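MgGH51 (Meripilus giganteus, PDB 6ZPV) hydrolyses terminal alpha-L-arabinofuranosyl residues as a fungal GH51 arabinofuranosidase, probably trimming arabinose from plant cell-wall polysaccharides. Local coordinates at residues F225-G230 with Q276-T281; P525-T530 with L535-T540; V94-E99 with A193-F198. All blocks are in the same frame, centred on the assembly; numbering follows the deposited sequence. Where two conformers were deposited one is given.

How the contacts relate
The three contacts lie in three separate parts of the chain and follow one another in the order contact 3, contact 1, contact 2. Contact 3 (94-99 with 193-198) joins two five-stranded antiparallel sheets face to face. Contact 1 (225-230 with 276-281) packs a helix on the eight-stranded parallel sheet of the barrel, near the centre of the molecule. Contact 2 (525-530 with 535-540) seats a loop on a strand of the seven-stranded antiparallel sheet. Contact 1 stands between the others, with centres about 32 Å from contact 2 and 29 Å from contact 3; those two are about 56 Å apart. None shares a strand or helix with another, and none touches another.

Contact 1: residues F225-G230 with Q276-T281; sequences FRFPGG and QFFEDT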
loop_
_atom_site.group_PDB
_atom_site.type_symbol
_atom_site.label_atom_id
_atom_site.label_comp_id
_atom_site.label_asym_id
_atom_site.label_seq_id
_atom_site.Cartn_x
_atom_site.Cartn_y
_atom_site.Cartn_z
ATOM N N PHE A 225 1.239 7.809 -5.622
ATOM C CA PHE A 225 1.209 6.921 -4.446
ATOM C C PHE A 225 1.203 7.803 -3.195
ATOM O O PHE A 225 2.213 8.474 -2.887
ATOM C CB PHE A 225 2.425 5.985 -4.490
ATOM C CG PHE A 225 2.421 4.820 -3.546
ATOM C CD1 PHE A 225 2.823 4.940 -2.220
ATOM C CD2 PHE A 225 2.102 3.557 -3.967
ATOM C CE1 PHE A 225 2.971 3.828 -1.403
ATOM C CE2 PHE A 225 2.252 2.443 -3.170
ATOM C CZ PHE A 225 2.703 2.581 -1.866
ATOM N N ARG A 226 0.087 7.843 -2.490
ATOM C CA ARG A 226 -0.076 8.609 -1.224
ATOM C C ARG A 226 0.431 7.733 -0.079
ATOM O O ARG A 226 0.037 6.541 0.030
ATOM C CB ARG A 226 -1.548 8.979 -1.016
ATOM C CG ARG A 226 -1.795 9.819 0.201
ATOM C CD ARG A 226 -3.247 9.769 0.662
ATOM N NE ARG A 226 -3.490 10.549 1.876
ATOM C CZ ARG A 226 -4.391 10.231 2.808
ATOM N NH1 ARG A 226 -5.246 9.218 2.602
ATOM N NH2 ARG A 226 -4.407 10.906 3.946
ATOM N N PHE A 227 1.306 8.246 0.786
ATOM C CA PHE A 227 1.941 7.419 1.828
ATOM C C PHE A 227 2.576 8.345 2.833
ATOM O O PHE A 227 2.842 9.524 2.501
ATOM C CB PHE A 227 2.994 6.498 1.199
ATOM C CG PHE A 227 4.328 7.157 0.932
ATOM C CD1 PHE A 227 4.449 8.136 -0.011
ATOM C CD2 PHE A 227 5.409 6.860 1.753
ATOM C CE1 PHE A 227 5.636 8.819 -0.160
ATOM C CE2 PHE A 227 6.590 7.535 1.593
ATOM C CZ PHE A 227 6.708 8.538 0.653
ATOM N N PRO A 228 2.957 7.898 4.048
ATOM C CA PRO A 228 2.761 6.551 4.604
ATOM C C PRO A 228 1.456 6.388 5.369
ATOM O O PRO A 228 1.232 5.339 6.004
ATOM C CB PRO A 228 3.962 6.389 5.520
ATOM C CG PRO A 228 4.145 7.784 6.076
ATOM C CD PRO A 228 3.888 8.675 4.879
ATOM N N GLY A 229 0.561 7.366 5.296
ATOM C CA GLY A 229 -0.774 7.230 5.844
ATOM C C GLY A 229 -1.508 8.536 5.725
ATOM O O GLY A 229 -0.933 9.545 5.303
ATOM N N GLY A 230 -2.824 8.545 6.047
ATOM C CA GLY A 230 -3.521 7.473 6.714
ATOM C C GLY A 230 -3.237 7.500 8.229
ATOM O O GLY A 230 -2.263 8.077 8.698
ATOM N N GLN A 276 12.139 4.327 -4.203
ATOM C CA GLN A 276 12.668 3.476 -5.283
ATOM C C GLN A 276 11.492 2.829 -6.033
ATOM O O GLN A 276 11.552 2.693 -7.268
ATOM C CB GLN A 276 13.639 2.427 -4.735
ATOM C CG GLN A 276 14.346 1.667 -5.826
ATOM C CD GLN A 276 15.153 2.580 -6.743
ATOM O OE1 GLN A 276 16.133 3.194 -6.269
ATOM N NE2 GLN A 276 14.835 2.619 -8.038
ATOM N N PHE A 277 10.460 2.397 -5.323
ATOM C CA PHE A 277 9.288 1.804 -5.995
ATOM C C PHE A 277 8.614 2.819 -6.912
ATOM O O PHE A 277 8.191 2.477 -8.029
ATOM C CB PHE A 277 8.297 1.323 -4.934
ATOM C CG PHE A 277 7.060 0.675 -5.491
ATOM C CD1 PHE A 277 7.161 -0.395 -6.374
ATOM C CD2 PHE A 277 5.807 1.063 -5.068
ATOM C CE1 PHE A 277 6.031 -1.008 -6.883
ATOM C CE2 PHE A 277 4.681 0.416 -5.552
ATOM C CZ PHE A 277 4.793 -0.629 -6.400
ATOM N N PHE A 278 8.552 4.086 -6.485
ATOM C CA PHE A 278 7.972 5.130 -7.343
ATOM C C PHE A 278 8.798 5.286 -8.639
ATOM O O PHE A 278 8.225 5.324 -9.754
ATOM C CB PHE A 278 7.846 6.457 -6.594
ATOM C CG PHE A 278 7.160 6.373 -5.262
ATOM C CD1 PHE A 278 6.280 5.344 -4.940
ATOM C CD2 PHE A 278 7.442 7.295 -4.277
ATOM C CE1 PHE A 278 5.723 5.254 -3.679
ATOM C CE2 PHE A 278 6.879 7.198 -3.013
ATOM C CZ PHE A 278 6.067 6.154 -2.701
ATOM N N GLU A 279 10.118 5.358 -8.464
ATOM C CA GLU A 279 11.012 5.433 -9.612
ATOM C C GLU A 279 10.792 4.226 -10.521
ATOM O O GLU A 279 10.716 4.375 -11.781
ATOM C CB GLU A 279 12.487 5.494 -9.161
ATOM C CG GLU A 279 13.471 5.493 -10.270
ATOM C CD GLU A 279 14.849 5.795 -9.742
ATOM O OE1 GLU A 279 15.740 4.868 -9.802
ATOM O OE2 GLU A 279 15.045 6.866 -9.206
ATOM N N ASP A 280 10.626 3.043 -9.956
ATOM C CA ASP A 280 10.501 1.795 -10.722
ATOM C C ASP A 280 9.173 1.653 -11.452
ATOM O O ASP A 280 9.068 0.786 -12.310
ATOM C CB ASP A 280 10.736 0.585 -9.814
ATOM C CG ASP A 280 12.178 0.456 -9.318
ATOM O OD1 ASP A 280 13.075 1.115 -9.903
ATOM O OD2 ASP A 280 12.385 -0.346 -8.382
ATOM N N THR A 281 8.163 2.395 -11.075
ATOM C CA THR A 281 6.810 2.289 -11.636
ATOM C C THR A 281 6.369 3.538 -12.379
ATOM O O THR A 281 5.263 3.545 -12.944
ATOM C CB THR A 281 5.822 1.974 -10.520
ATOM O OG1 THR A 281 5.853 3.000 -9.550
ATOM C CG2 THR A 281 6.020 0.623 -9.907
#
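The Phe278 ring reaches between Phe225 and Phe227, turning its edge to Phe227 and meeting Phe225 obliquely. Its CZ stands over one face of the Phe227 ring, displaced toward the rim, in an edge-to-face pair with centroids 5.1 Å apart and planes at 65°. Phe278 CE1 lies over a face of Phe225, 3.3 Å from Phe225 CD1. Phe277 makes the lighter contact, turning its edge toward the face of Phe225 in an offset edge-to-face arrangement, with Phe277 CE2 4.0 Å from Phe225 CE2. The chi1 of -51° sets CG of Phe278 beside its own backbone N and carries the ring end to the strand, although its CB leaves the helix to one side. Phe277 instead has CG anti to N, which sends its ring to the far end of Phe225. The result is a buried aromatic cluster of four phenylalanines, joined across the two segments by ring-to-ring packing. Arg226, between the two strand phenylalanines, has its CB on the side away from the helix, and its guanidinium forms salt bridges with Glu347 and Glu429. Phe22 and Tyr274 add further rings around the cluster, and Pro285 of strand 284-289 touches both Phe227 and Phe278. Helix 271-281 lies against the outside of the parallel barrel, its 276-281 part nearly antiparallel (174°) to strand 225-227, while strands 20-21 and 284-289 flank that strand in the sheet.

Contact 2: residues P525-T530 with L535-T540; sequences PSTLPT and LHWSIT. With ACT (acetate ion), chain S.
Trp537 NE1 donates to the backbone O of Thr527 at 2.8 Å, approaching nearly in line with the C=O bond, although the N-H is bent at 134° and the oxygen sits somewhat out of the indole plane. A second, weak bond runs from Trp537 NE1 to Ser526 OG at 3.2 Å, so the indole N-H is shared between two oxygens at the ring edge. Ser526 OG is also bonded to a water that accepts from Ile539 N, tying the serine to the strand backbone. Farther along, another water accepts from Thr530 N and donates to Leu535 O at 2.7 Å, bridging the two backbones. Thr527 OG1 bonds to Thr4 N and donates to an acetate ion, probably from the crystallisation liquor.

Packing centres on Pro529. Its CG sits over the six-membered ring of Trp537 in a CH-pi contact, 3.8 Å from the centroid and 11° off the normal. Trp537 N, also near Pro529 CG, is buried without a hydrogen-bonding partner. A chi1 of 54°, with CG of Trp537 between N and the carbonyl carbon, stands the indole up beneath the loop. Pro529 CB meets His536 ND1 at 3.4 Å, while the other ring nitrogen, His536 NE2, bonds to Gly533 O. At the opposite end Ser526 CB touches Ile539 CD1 at 4.0 Å.

The loop doubles back over the strand that follows it, an inner strand of the antiparallel beta-sheet in the C-terminal domain, and is fastened there by proline-on-indole packing and the indole N-H bond. Such an all-beta domain accompanies the catalytic barrel in GH51 enzymes.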
loop_
_atom_site.group_PDB
_atom_site.type_symbol
_atom_site.label_atom_id
_atom_site.label_comp_id
_atom_site.label_asym_id
_atom_site.label_seq_id
_atom_site.Cartn_x
_atom_site.Cartn_y
_atom_site.Cartn_z
ATOM N N PRO A 525 -16.716 17.447 -23.167
ATOM C CA PRO A 525 -18.049 17.541 -22.582
ATOM C C PRO A 525 -19.061 16.708 -23.391
ATOM O O PRO A 525 -18.916 16.543 -24.625
ATOM C CB PRO A 525 -18.415 19.039 -22.635
ATOM C CG PRO A 525 -17.111 19.737 -22.878
ATOM C CD PRO A 525 -16.166 18.758 -23.560
ATOM N N SER A 526 -20.080 16.256 -22.693
ATOM C CA SER A 526 -21.155 15.459 -23.301
ATOM C C SER A 526 -22.442 15.801 -22.592
ATOM O O SER A 526 -22.453 16.414 -21.500
ATOM C CB SER A 526 -20.836 13.978 -23.262
ATOM O OG SER A 526 -20.727 13.505 -21.916
ATOM N N THR A 527 -23.563 15.343 -23.158
ATOM C CA THR A 527 -24.827 15.347 -22.431
ATOM C C THR A 527 -24.606 14.951 -20.984
ATOM O O THR A 527 -23.960 13.925 -20.737
ATOM C CB THR A 527 -25.782 14.363 -23.102
ATOM O OG1 THR A 527 -25.867 14.632 -24.514
ATOM C CG2 THR A 527 -27.161 14.339 -22.483
ATOM N N LEU A 528 -25.166 15.686 -20.041
ATOM C CA LEU A 528 -24.985 15.337 -18.637
ATOM C C LEU A 528 -25.826 14.139 -18.250
ATOM O O LEU A 528 -27.016 14.072 -18.586
ATOM C CB LEU A 528 -25.316 16.522 -17.728
ATOM C CG LEU A 528 -24.370 17.701 -17.771
ATOM C CD1 LEU A 528 -24.956 18.909 -17.034
ATOM C CD2 LEU A 528 -23.012 17.383 -17.226
ATOM N N PRO A 529 -25.271 13.205 -17.453
ATOM C CA PRO A 529 -26.108 12.223 -16.787
ATOM C C PRO A 529 -27.175 12.865 -15.913
ATOM O O PRO A 529 -27.029 14.021 -15.490
ATOM C CB PRO A 529 -25.115 11.428 -15.894
ATOM C CG PRO A 529 -23.784 11.608 -16.627
ATOM C CD PRO A 529 -23.844 13.033 -17.129
ATOM N N THR A 530 -28.201 12.111 -15.571
ATOM C CA THR A 530 -29.190 12.561 -14.590
ATOM C C THR A 530 -28.536 12.616 -13.201
ATOM O O THR A 530 -28.003 11.594 -12.766
ATOM C CB THR A 530 -30.392 11.637 -14.597
ATOM O OG1 THR A 530 -30.947 11.674 -15.917
ATOM C CG2 THR A 530 -31.436 12.097 -13.607
ATOM N N LEU A 535 -27.178 5.840 -14.183
ATOM C CA LEU A 535 -26.385 5.683 -15.403
ATOM C C LEU A 535 -25.525 6.914 -15.605
ATOM O O LEU A 535 -26.028 8.055 -15.672
ATOM C CB LEU A 535 -27.297 5.514 -16.622
ATOM C CG LEU A 535 -26.579 5.214 -17.944
ATOM C CD1 LEU A 535 -25.876 3.872 -17.914
ATOM C CD2 LEU A 535 -27.569 5.267 -19.090
ATOM N N HIS A 536 -24.200 6.728 -15.668
ATOM C CA HIS A 536 -23.236 7.845 -15.748
ATOM C C HIS A 536 -22.175 7.528 -16.766
ATOM O O HIS A 536 -21.903 6.373 -17.081
ATOM C CB HIS A 536 -22.601 8.074 -14.357
ATOM C CG HIS A 536 -23.568 8.584 -13.347
ATOM N ND1 HIS A 536 -23.737 9.923 -13.165
ATOM C CD2 HIS A 536 -24.482 7.901 -12.599
ATOM C CE1 HIS A 536 -24.756 10.032 -12.283
ATOM N NE2 HIS A 536 -25.228 8.849 -11.942
ATOM N N TRP A 537 -21.536 8.570 -17.286
ATOM C CA TRP A 537 -20.461 8.386 -18.267
ATOM C C TRP A 537 -19.524 9.581 -18.202
ATOM O O TRP A 537 -19.881 10.655 -17.687
ATOM C CB TRP A 537 -21.062 8.237 -19.694
ATOM C CG TRP A 537 -21.973 9.344 -20.071
ATOM C CD1 TRP A 537 -21.628 10.565 -20.608
ATOM C CD2 TRP A 537 -23.415 9.380 -19.884
ATOM N NE1 TRP A 537 -22.744 11.348 -20.737
ATOM C CE2 TRP A 537 -23.848 10.635 -20.306
ATOM C CE3 TRP A 537 -24.323 8.474 -19.370
ATOM C CZ2 TRP A 537 -25.197 11.019 -20.235
ATOM C CZ3 TRP A 537 -25.639 8.835 -19.338
ATOM C CH2 TRP A 537 -26.074 10.095 -19.764
ATOM N N SER A 538 -18.342 9.404 -18.783
ATOM C CA SER A 538 -17.323 10.465 -18.924
ATOM C C SER A 538 -16.460 10.124 -20.134
ATOM O O SER A 538 -16.080 8.950 -20.309
ATOM C CB SER A 538 -16.486 10.584 -17.656
ATOM O OG SER A 538 -15.460 11.554 -17.812
ATOM N N ILE A 539 -16.146 11.134 -20.947
ATOM C CA ILE A 539 -15.440 10.947 -22.224
ATOM C C ILE A 539 -14.181 11.801 -22.175
ATOM O O ILE A 539 -14.234 13.021 -21.940
ATOM C CB ILE A 539 -16.324 11.281 -23.425
ATOM C CG1 ILE A 539 -17.627 10.473 -23.349
ATOM C CG2 ILE A 539 -15.562 11.036 -24.683
ATOM C CD1 ILE A 539 -18.658 10.768 -24.387
ATOM N N THR A 540 -13.054 11.168 -22.473
ATOM C CA THR A 540 -11.760 11.843 -22.600
ATOM C C THR A 540 -11.068 11.443 -23.879
ATOM O O THR A 540 -11.494 10.460 -24.518
ATOM C CB THR A 540 -10.839 11.589 -21.373
ATOM O OG1 THR A 540 -10.542 10.190 -21.311
ATOM C CG2 THR A 540 -11.473 12.085 -20.089
HETATM C C ACT S . -28.186 17.306 -24.278
HETATM O O ACT S . -28.163 18.063 -23.144
HETATM O OXT ACT S . -27.174 17.027 -25.039
HETATM C CH3 ACT S . -29.519 16.581 -24.680
HETATM O O HOH W 1 -18.007 13.553 -21.141
HETATM O O HOH W 2 -28.328 9.311 -16.366
#

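Contact 3: residues V94-E99 with A193-F198; sequences VGFTNE and AMFSLF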
loop_
_atom_site.group_PDB
_atom_site.type_symbol
_atom_site.label_atom_id
_atom_site.label_comp_id
_atom_site.label_asym_id
_atom_site.label_seq_id
_atom_site.Cartn_x
_atom_site.Cartn_y
_atom_site.Cartn_z
ATOM N N VAL A 94 17.778 -29.908 16.160
ATOM C CA VAL A 94 17.222 -29.104 17.286
ATOM C C VAL A 94 17.320 -27.653 16.849
ATOM O O VAL A 94 18.369 -27.259 16.312
ATOM C CB VAL A 94 17.932 -29.424 18.630
ATOM C CG1 VAL A 94 17.364 -28.557 19.751
ATOM C CG2 VAL A 94 17.862 -30.920 19.008
ATOM N N GLY A 95 16.308 -26.829 17.078
ATOM C CA GLY A 95 16.307 -25.482 16.571
ATOM C C GLY A 95 14.954 -24.884 16.672
ATOM O O GLY A 95 14.276 -25.060 17.689
ATOM N N PHE A 96 14.560 -24.131 15.632
ATOM C CA PHE A 96 13.293 -23.387 15.712
ATOM C C PHE A 96 12.840 -23.054 14.281
ATOM O O PHE A 96 13.631 -23.046 13.346
ATOM C CB PHE A 96 13.448 -22.145 16.593
ATOM C CG PHE A 96 14.680 -21.350 16.291
ATOM C CD1 PHE A 96 14.692 -20.338 15.338
ATOM C CD2 PHE A 96 15.866 -21.570 17.017
ATOM C CE1 PHE A 96 15.842 -19.635 15.088
ATOM C CE2 PHE A 96 17.015 -20.871 16.737
ATOM C CZ PHE A 96 16.996 -19.899 15.775
ATOM N N THR A 97 11.550 -22.774 14.167
ATOM C CA THR A 97 10.888 -22.348 12.941
ATOM C C THR A 97 10.273 -20.954 13.086
ATOM O O THR A 97 9.933 -20.543 14.194
ATOM C CB THR A 97 9.841 -23.358 12.455
ATOM O OG1 THR A 97 8.830 -23.467 13.452
ATOM C CG2 THR A 97 10.418 -24.705 12.119
ATOM N N ASN A 98 10.098 -20.336 11.926
ATOM C CA ASN A 98 9.254 -19.141 11.795
ATOM C C ASN A 98 8.161 -19.496 10.779
ATOM O O ASN A 98 8.496 -19.916 9.649
ATOM C CB ASN A 98 10.050 -17.916 11.308
ATOM C CG ASN A 98 9.255 -16.625 11.354
ATOM O OD1 ASN A 98 8.411 -16.398 10.464
ATOM N ND2 ASN A 98 9.534 -15.798 12.345
ATOM N N GLU A 99 6.901 -19.298 11.151
ATOM C CA GLU A 99 5.765 -19.697 10.316
ATOM C C GLU A 99 5.473 -18.670 9.229
ATOM O O GLU A 99 4.492 -18.868 8.471
ATOM C CB GLU A 99 4.532 -19.909 11.205
ATOM C CG GLU A 99 3.986 -18.625 11.825
ATOM C CD GLU A 99 2.793 -18.820 12.728
ATOM O OE1 GLU A 99 1.682 -18.411 12.323
ATOM O OE2 GLU A 99 2.909 -19.433 13.804
ATOM N N ALA A 193 19.643 -12.694 16.624
ATOM C CA ALA A 193 18.945 -11.426 16.410
ATOM C C ALA A 193 18.828 -11.179 14.917
ATOM O O ALA A 193 19.597 -11.734 14.126
ATOM C CB ALA A 193 19.669 -10.266 17.099
ATOM N N MET A 194 17.915 -10.263 14.568
ATOM C CA MET A 194 17.862 -9.705 13.199
ATOM C C MET A 194 17.903 -10.815 12.145
ATOM O O MET A 194 18.780 -10.867 11.279
ATOM C CB MET A 194 18.976 -8.667 12.994
ATOM C CG MET A 194 18.909 -7.813 11.770
ATOM S SD MET A 194 17.356 -6.900 11.515
ATOM C CE MET A 194 16.589 -7.873 10.205
ATOM N N PHE A 195 16.868 -11.640 12.155
ATOM C CA PHE A 195 16.674 -12.648 11.094
ATOM C C PHE A 195 16.067 -12.020 9.864
ATOM O O PHE A 195 15.325 -11.039 9.952
ATOM C CB PHE A 195 15.704 -13.716 11.594
ATOM C CG PHE A 195 16.175 -14.567 12.748
ATOM C CD1 PHE A 195 16.846 -15.767 12.503
ATOM C CD2 PHE A 195 15.905 -14.248 14.063
ATOM C CE1 PHE A 195 17.215 -16.637 13.530
ATOM C CE2 PHE A 195 16.285 -15.112 15.100
ATOM C CZ PHE A 195 16.936 -16.288 14.839
ATOM N N SER A 196 16.276 -12.665 8.718
ATOM C CA SER A 196 15.614 -12.214 7.493
ATOM C C SER A 196 15.559 -13.340 6.456
ATOM O O SER A 196 16.541 -14.093 6.318
ATOM C CB SER A 196 16.346 -11.014 6.903
ATOM O OG SER A 196 15.742 -10.540 5.696
ATOM N N LEU A 197 14.470 -13.422 5.709
ATOM C CA LEU A 197 14.376 -14.293 4.561
ATOM C C LEU A 197 13.651 -13.565 3.441
ATOM O O LEU A 197 12.487 -13.178 3.622
ATOM C CB LEU A 197 13.645 -15.607 4.895
ATOM C CG LEU A 197 13.578 -16.613 3.752
ATOM C CD1 LEU A 197 14.913 -17.241 3.453
ATOM C CD2 LEU A 197 12.549 -17.698 4.011
ATOM N N PHE A 198 14.333 -13.383 2.323
ATOM C CA PHE A 198 13.740 -12.722 1.148
ATOM C C PHE A 198 13.638 -13.648 -0.034
ATOM O O PHE A 198 14.590 -14.404 -0.312
ATOM C CB PHE A 198 14.551 -11.489 0.699
ATOM C CG PHE A 198 14.136 -10.191 1.335
ATOM C CD1 PHE A 198 14.287 -9.977 2.695
ATOM C CD2 PHE A 198 13.576 -9.178 0.610
ATOM C CE1 PHE A 198 13.883 -8.789 3.276
ATOM C CE2 PHE A 198 13.166 -7.992 1.166
ATOM C CZ PHE A 198 13.353 -7.816 2.529
#
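Phe96 and Phe195 reach toward each other from opposite directions, one from each strand, and meet through the CE1-CZ side of each ring. Phe96 CE1 lies 3.5 Å from Phe195 CZ, and Phe96 CZ is 3.7 Å from the same atom. The planes stand at 82° with centroids 5.7 Å apart, and the rings meet obliquely. Phe96 has its CG between the backbone N and the carbonyl carbon (chi1 46°), and this directs the ring off strand 93-98 into the packed interior between the two sheets. Phe195 has CG beside its own N and extends to meet it.

Other aromatics enclose the pair: Phe84 and Phe192 meet Phe96 edge-to-face, and the ring of Trp57 meets Phe195. Val178 and Leu116, from strands of the two facing sheets, pack beside them. Cutting Phe96 back to an alanine would probably leave the CZ end of Phe195 without its mate and open a gap between the sheets.

The two strands belong to different five-stranded antiparallel sheets, which face each other as a beta-sandwich. With both residues buried and only carbon atoms meeting, cohesion here rests on dispersion and exclusion of water, without a polar bond to fix the angle between the rings.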